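Local structure of 5'-deoxynucleotidase (Pyrococcus horikoshii, 2CQZ) at residues A[123-128]-A[157-162]; A[49-54]-A[162-167]. The protein probably hydrolyses 2'-deoxyribonucleoside 5'-phosphates to the deoxyribonucleoside and phosphate, as a metal-dependent, homodimeric HD-domain phosphohydrolase. All blocks are in the same frame, centred on the assembly; numbering follows the deposited sequence.

Overall arrangement
Contact 2 opens first along the chain, at residues 49-54 near the end of helix 33-53, the helix that carries the nickel ligand His-36 near its start. Contact 1 begins later, at residues 123-128 on helix 118-140, and closes at 157-162, after helix 152-157. The chain then runs straight on to 162-167, where contact 2 closes, so contact 1 is nested inside the long loop of contact 2 and the two share Ser-162. Their centres lie about 11 Å apart. Ile-125 packs on Leu-165 and Leu-161 on Leu-51, joining both into one apolar cluster. The turn between helices 152-157 and 166-173 is thereby tied to helices 118-140 and 33-53.

Contact 1 of 2, residues A[123-128]-A[157-162]; sequences VRIADK and KRLELS. With NI (nickel (II) ion), chain G.
Ile-125 and Leu-159 make the main apolar contact, their side chains running past each other in opposite directions. Leu-159 CD1 lies 3.9 Å from Ile-125 CG1, and the same methyl reaches Arg-124 CG at 4.0 Å, so one branch of the leucine touches two neighbouring residues of the helix. Ile-125 sends CG1 opposite its carbonyl carbon (chi1 -71°) and continues extended to CD1, which arrives over the following turn, 4.3 Å from Leu-161 CB and 4.1 Å from Ser-162 N. Arg-124 joins in through its aliphatic stem, which crosses Leu-159 at about a right angle; its chain bends at chi2 and chi3, and the guanidinium is held elsewhere, by a hydrogen bond from NH2 to Tyr-112 O and a cation-pi contact with the Tyr-112 ring.

Two polar bonds brace the turn itself. Leu-159 O accepts from Ser-162 OG at 2.6 Å, nearly in line with the carbonyl (C=O...OG angle 162°), and also from Ser-162 N at 3.0 Å. Two donors of one residue thus tie the loop down beside the Ile-125 methyl. A further bond comes from helix 118-140, where Gln-121 OE1, one turn earlier, takes the N-H of Leu-161.

Asp-127 takes no part in this packing and instead binds nickel through OD1 at 2.1 Å, while its OD2 stays 3.6 Å from the ion; His-36, His-70 and Asp-71 supply the other protein ligands. This H...HD...D set is the metal site of the HD-domain fold, with the last aspartate on a helix whose other flank packs against the turn before helix 166-173.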
loop_
_atom_site.group_PDB
_atom_site.type_symbol
_atom_site.label_atom_id
_atom_site.label_comp_id
_atom_site.label_asym_id
_atom_site.label_seq_id
_atom_site.Cartn_x
_atom_site.Cartn_y
_atom_site.Cartn_z
ATOM N N VAL A 123 1.001 -27.866 16.326
ATOM C CA VAL A 123 1.484 -26.704 15.600
ATOM C C VAL A 123 1.077 -26.801 14.142
ATOM O O VAL A 123 0.711 -25.800 13.525
ATOM C CB VAL A 123 3.029 -26.574 15.685
ATOM C CG1 VAL A 123 3.489 -25.361 14.894
ATOM C CG2 VAL A 123 3.465 -26.461 17.147
ATOM N N ARG A 124 1.142 -28.013 13.595
ATOM C CA ARG A 124 0.787 -28.241 12.195
ATOM C C ARG A 124 -0.684 -27.909 11.959
ATOM O O ARG A 124 -1.042 -27.362 10.911
ATOM C CB ARG A 124 1.069 -29.694 11.806
ATOM C CG ARG A 124 0.770 -30.009 10.361
ATOM C CD ARG A 124 1.811 -29.406 9.441
ATOM N NE ARG A 124 3.142 -29.965 9.676
ATOM C CZ ARG A 124 4.227 -29.633 8.979
ATOM N NH1 ARG A 124 4.139 -28.740 7.997
ATOM N NH2 ARG A 124 5.399 -30.191 9.256
ATOM N N ILE A 125 -1.527 -28.244 12.938
ATOM C CA ILE A 125 -2.960 -27.970 12.863
ATOM C C ILE A 125 -3.182 -26.465 12.965
ATOM O O ILE A 125 -3.959 -25.894 12.197
ATOM C CB ILE A 125 -3.727 -28.678 14.011
ATOM C CG1 ILE A 125 -3.755 -30.186 13.753
ATOM C CG2 ILE A 125 -5.154 -28.126 14.139
ATOM C CD1 ILE A 125 -4.413 -30.980 14.871
ATOM N N ALA A 126 -2.488 -25.836 13.917
ATOM C CA ALA A 126 -2.570 -24.391 14.133
ATOM C C ALA A 126 -2.163 -23.695 12.844
ATOM O O ALA A 126 -2.821 -22.759 12.381
ATOM C CB ALA A 126 -1.640 -23.975 15.260
ATOM N N ASP A 127 -1.071 -24.171 12.263
ATOM C CA ASP A 127 -0.582 -23.608 11.026
ATOM C C ASP A 127 -1.646 -23.606 9.952
ATOM O O ASP A 127 -1.804 -22.636 9.217
ATOM C CB ASP A 127 0.581 -24.405 10.495
ATOM C CG ASP A 127 1.153 -23.786 9.266
ATOM O OD1 ASP A 127 1.659 -22.653 9.383
ATOM O OD2 ASP A 127 1.081 -24.412 8.192
ATOM N N LYS A 128 -2.355 -24.722 9.850
ATOM C CA LYS A 128 -3.394 -24.872 8.847
ATOM C C LYS A 128 -4.648 -24.072 9.168
ATOM O O LYS A 128 -5.289 -23.528 8.274
ATOM C CB LYS A 128 -3.735 -26.352 8.673
ATOM C CG LYS A 128 -2.654 -27.130 7.948
ATOM C CD LYS A 128 -2.972 -28.626 7.916
ATOM C CE LYS A 128 -1.858 -29.419 7.242
ATOM N NZ LYS A 128 -1.586 -28.932 5.863
ATOM N N LYS A 157 -7.596 -33.618 9.377
ATOM C CA LYS A 157 -8.275 -34.840 9.827
ATOM C C LYS A 157 -7.322 -36.050 9.812
ATOM O O LYS A 157 -7.461 -36.965 10.625
ATOM C CB LYS A 157 -9.488 -35.141 8.935
ATOM C CG LYS A 157 -10.457 -33.978 8.714
ATOM C CD LYS A 157 -11.423 -33.815 9.865
ATOM C CE LYS A 157 -12.644 -33.017 9.441
ATOM N NZ LYS A 157 -13.581 -32.832 10.592
ATOM N N ARG A 158 -6.360 -36.049 8.889
ATOM C CA ARG A 158 -5.385 -37.137 8.767
ATOM C C ARG A 158 -4.429 -37.235 9.951
ATOM O O ARG A 158 -3.637 -38.172 10.041
ATOM C CB ARG A 158 -4.550 -36.960 7.500
ATOM C CG ARG A 158 -5.081 -37.661 6.286
ATOM C CD ARG A 158 -4.166 -37.435 5.088
ATOM N NE ARG A 158 -4.381 -36.120 4.484
ATOM C CZ ARG A 158 -3.761 -35.684 3.389
ATOM N NH1 ARG A 158 -2.876 -36.460 2.769
ATOM N NH2 ARG A 158 -4.038 -34.477 2.905
ATOM N N LEU A 159 -4.487 -36.262 10.850
ATOM C CA LEU A 159 -3.594 -36.259 11.999
ATOM C C LEU A 159 -4.311 -36.802 13.226
ATOM O O LEU A 159 -5.436 -36.407 13.533
ATOM C CB LEU A 159 -3.075 -34.835 12.254
ATOM C CG LEU A 159 -2.306 -34.160 11.104
ATOM C CD1 LEU A 159 -1.905 -32.742 11.497
ATOM C CD2 LEU A 159 -1.074 -34.975 10.763
ATOM N N GLU A 160 -3.659 -37.722 13.925
ATOM C CA GLU A 160 -4.249 -38.327 15.112
ATOM C C GLU A 160 -4.839 -37.317 16.069
ATOM O O GLU A 160 -5.995 -37.432 16.475
ATOM C CB GLU A 160 -3.212 -39.123 15.883
ATOM C CG GLU A 160 -2.766 -40.397 15.238
ATOM C CD GLU A 160 -1.739 -41.094 16.098
ATOM O OE1 GLU A 160 -0.550 -40.691 16.052
ATOM O OE2 GLU A 160 -2.130 -42.023 16.841
ATOM N N LEU A 161 -4.017 -36.343 16.445
ATOM C CA LEU A 161 -4.417 -35.307 17.387
ATOM C C LEU A 161 -5.756 -34.638 17.085
ATOM O O LEU A 161 -6.439 -34.202 18.010
ATOM C CB LEU A 161 -3.324 -34.239 17.477
ATOM C CG LEU A 161 -3.455 -33.257 18.639
ATOM C CD1 LEU A 161 -3.422 -34.022 19.952
ATOM C CD2 LEU A 161 -2.325 -32.250 18.584
ATOM N N SER A 162 -6.134 -34.564 15.808
ATOM C CA SER A 162 -7.394 -33.926 15.413
ATOM C C SER A 162 -8.605 -34.584 16.072
ATOM O O SER A 162 -9.628 -33.940 16.318
ATOM C CB SER A 162 -7.555 -33.946 13.892
ATOM O OG SER A 162 -7.722 -35.263 13.418
HETATM NI NI NI G . 3.304 -21.615 8.659
#

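Contact 2 of 2, residues A[49-54]-A[162-167]; sequences DVLEKR and SKYLED
Arg-54 grips Asp-167 end-on with two nitrogens: NH2 gives a hydrogen bond of 2.8 Å to OD2, and NH1 one of 3.1 Å to OD1, both part of a salt bridge. Both oxygens lie near the guanidinium plane, but the two flat groups are turned 48° apart. NH1 meets OD1 on its syn side, 35° out of the carboxylate plane, whereas NH2 approaches OD2 from above that plane. NH1 also donates to the backbone carbonyl of Tyr-164. An extended chain from CG to NE carries the guanidinium across to these acceptors, and Val-50 CG1, from the last turn of helix 33-53, lies over the centre of one face.

Beside the charged pair, Leu-51 turns its CD2 into the turn, 3.6 Å from Tyr-164 CB and 3.8 Å from Leu-165 CD2, crossing both side chains at about a right angle. Val-50 CG1 reaches the same Leu-165 methyl at 4.3 Å. Leu-165, at the N-cap position of helix 166-173, also packs on Ile-125 of helix 118-140.

The arginine, just past the end of helix 33-53, therefore joins it to the first turn of another, where Asp-167's negative charge probably also interacts favourably with the helix dipole, while Leu-51 and Leu-165, both buried, pack together on the inner side.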
loop_
_atom_site.group_PDB
_atom_site.type_symbol
_atom_site.label_atom_id
_atom_site.label_comp_id
_atom_site.label_asym_id
_atom_site.label_seq_id
_atom_site.Cartn_x
_atom_site.Cartn_y
_atom_site.Cartn_z
ATOM N N ASP A 49 -4.887 -25.396 25.462
ATOM C CA ASP A 49 -5.762 -25.352 26.630
ATOM C C ASP A 49 -6.958 -26.289 26.435
ATOM O O ASP A 49 -7.350 -26.999 27.359
ATOM C CB ASP A 49 -6.255 -23.921 26.878
ATOM C CG ASP A 49 -5.135 -22.983 27.329
ATOM O OD1 ASP A 49 -5.359 -21.747 27.393
ATOM O OD2 ASP A 49 -4.025 -23.482 27.628
ATOM N N VAL A 50 -7.539 -26.295 25.235
ATOM C CA VAL A 50 -8.670 -27.173 24.969
ATOM C C VAL A 50 -8.216 -28.610 25.181
ATOM O O VAL A 50 -8.895 -29.389 25.856
ATOM C CB VAL A 50 -9.187 -27.013 23.528
ATOM C CG1 VAL A 50 -10.227 -28.080 23.223
ATOM C CG2 VAL A 50 -9.799 -25.645 23.355
ATOM N N LEU A 51 -7.061 -28.952 24.607
ATOM C CA LEU A 51 -6.499 -30.291 24.738
ATOM C C LEU A 51 -6.250 -30.623 26.207
ATOM O O LEU A 51 -6.454 -31.760 26.625
ATOM C CB LEU A 51 -5.194 -30.413 23.935
ATOM C CG LEU A 51 -5.341 -30.360 22.407
ATOM C CD1 LEU A 51 -3.983 -30.470 21.739
ATOM C CD2 LEU A 51 -6.248 -31.498 21.945
ATOM N N GLU A 52 -5.814 -29.638 26.992
ATOM C CA GLU A 52 -5.577 -29.875 28.418
ATOM C C GLU A 52 -6.876 -30.267 29.123
ATOM O O GLU A 52 -6.899 -31.232 29.883
ATOM C CB GLU A 52 -5.011 -28.636 29.131
ATOM C CG GLU A 52 -3.661 -28.119 28.620
ATOM C CD GLU A 52 -3.084 -27.024 29.526
ATOM O OE1 GLU A 52 -3.876 -26.343 30.232
ATOM O OE2 GLU A 52 -1.844 -26.829 29.527
ATOM N N LYS A 53 -7.957 -29.521 28.899
ATOM C CA LYS A 53 -9.218 -29.877 29.558
ATOM C C LYS A 53 -9.813 -31.165 28.995
ATOM O O LYS A 53 -10.830 -31.643 29.506
ATOM C CB LYS A 53 -10.320 -28.838 29.365
ATOM C CG LYS A 53 -9.971 -27.357 29.410
ATOM C CD LYS A 53 -11.290 -26.559 29.176
ATOM C CE LYS A 53 -11.018 -25.095 28.833
ATOM N NZ LYS A 53 -10.883 -24.860 27.352
ATOM N N ARG A 54 -9.239 -31.701 27.925
ATOM C CA ARG A 54 -9.803 -32.916 27.362
ATOM C C ARG A 54 -8.972 -34.162 27.613
ATOM O O ARG A 54 -9.101 -35.153 26.895
ATOM C CB ARG A 54 -10.064 -32.734 25.868
ATOM C CG ARG A 54 -11.196 -31.753 25.594
ATOM C CD ARG A 54 -11.524 -31.641 24.113
ATOM N NE ARG A 54 -12.596 -30.676 23.884
ATOM C CZ ARG A 54 -13.015 -30.284 22.684
ATOM N NH1 ARG A 54 -12.450 -30.778 21.587
ATOM N NH2 ARG A 54 -14.000 -29.400 22.582
ATOM N N SER A 162 -6.134 -34.564 15.808
ATOM C CA SER A 162 -7.394 -33.926 15.413
ATOM C C SER A 162 -8.605 -34.584 16.072
ATOM O O SER A 162 -9.628 -33.940 16.318
ATOM C CB SER A 162 -7.555 -33.946 13.892
ATOM O OG SER A 162 -7.722 -35.263 13.418
ATOM N N LYS A 163 -8.465 -35.876 16.346
ATOM C CA LYS A 163 -9.485 -36.674 17.007
ATOM C C LYS A 163 -10.084 -35.914 18.206
ATOM O O LYS A 163 -11.288 -35.992 18.468
ATOM C CB LYS A 163 -8.840 -37.993 17.458
ATOM C CG LYS A 163 -9.228 -38.454 18.855
ATOM C CD LYS A 163 -8.384 -39.636 19.341
ATOM C CE LYS A 163 -8.791 -40.031 20.765
ATOM N NZ LYS A 163 -8.094 -41.243 21.286
ATOM N N TYR A 164 -9.241 -35.174 18.927
ATOM C CA TYR A 164 -9.678 -34.399 20.090
ATOM C C TYR A 164 -10.269 -33.034 19.726
ATOM O O TYR A 164 -10.743 -32.313 20.612
ATOM C CB TYR A 164 -8.500 -34.163 21.031
ATOM C CG TYR A 164 -7.866 -35.414 21.578
ATOM C CD1 TYR A 164 -8.354 -36.019 22.738
ATOM C CD2 TYR A 164 -6.758 -35.980 20.952
ATOM C CE1 TYR A 164 -7.745 -37.160 23.265
ATOM C CE2 TYR A 164 -6.140 -37.119 21.463
ATOM C CZ TYR A 164 -6.635 -37.704 22.623
ATOM O OH TYR A 164 -5.999 -38.811 23.152
ATOM N N LEU A 165 -10.250 -32.684 18.436
ATOM C CA LEU A 165 -10.740 -31.377 17.980
ATOM C C LEU A 165 -11.832 -31.375 16.920
ATOM O O LEU A 165 -12.071 -30.351 16.275
ATOM C CB LEU A 165 -9.571 -30.567 17.440
ATOM C CG LEU A 165 -8.330 -30.498 18.322
ATOM C CD1 LEU A 165 -7.196 -29.924 17.508
ATOM C CD2 LEU A 165 -8.619 -29.661 19.558
ATOM N N GLU A 166 -12.479 -32.513 16.717
ATOM C CA GLU A 166 -13.545 -32.629 15.715
ATOM C C GLU A 166 -14.582 -31.480 15.730
ATOM O O GLU A 166 -14.860 -30.841 14.699
ATOM C CB GLU A 166 -14.253 -33.972 15.916
ATOM C CG GLU A 166 -15.671 -34.033 15.370
ATOM C CD GLU A 166 -16.434 -35.251 15.867
ATOM O OE1 GLU A 166 -15.971 -35.885 16.843
ATOM O OE2 GLU A 166 -17.501 -35.571 15.293
ATOM N N ASP A 167 -15.147 -31.221 16.905
ATOM C CA ASP A 167 -16.147 -30.175 17.054
ATOM C C ASP A 167 -15.670 -28.858 16.463
ATOM O O ASP A 167 -16.411 -28.170 15.748
ATOM C CB ASP A 167 -16.486 -29.983 18.533
ATOM C CG ASP A 167 -15.277 -29.563 19.363
ATOM O OD1 ASP A 167 -14.174 -30.095 19.114
ATOM O OD2 ASP A 167 -15.429 -28.713 20.271
#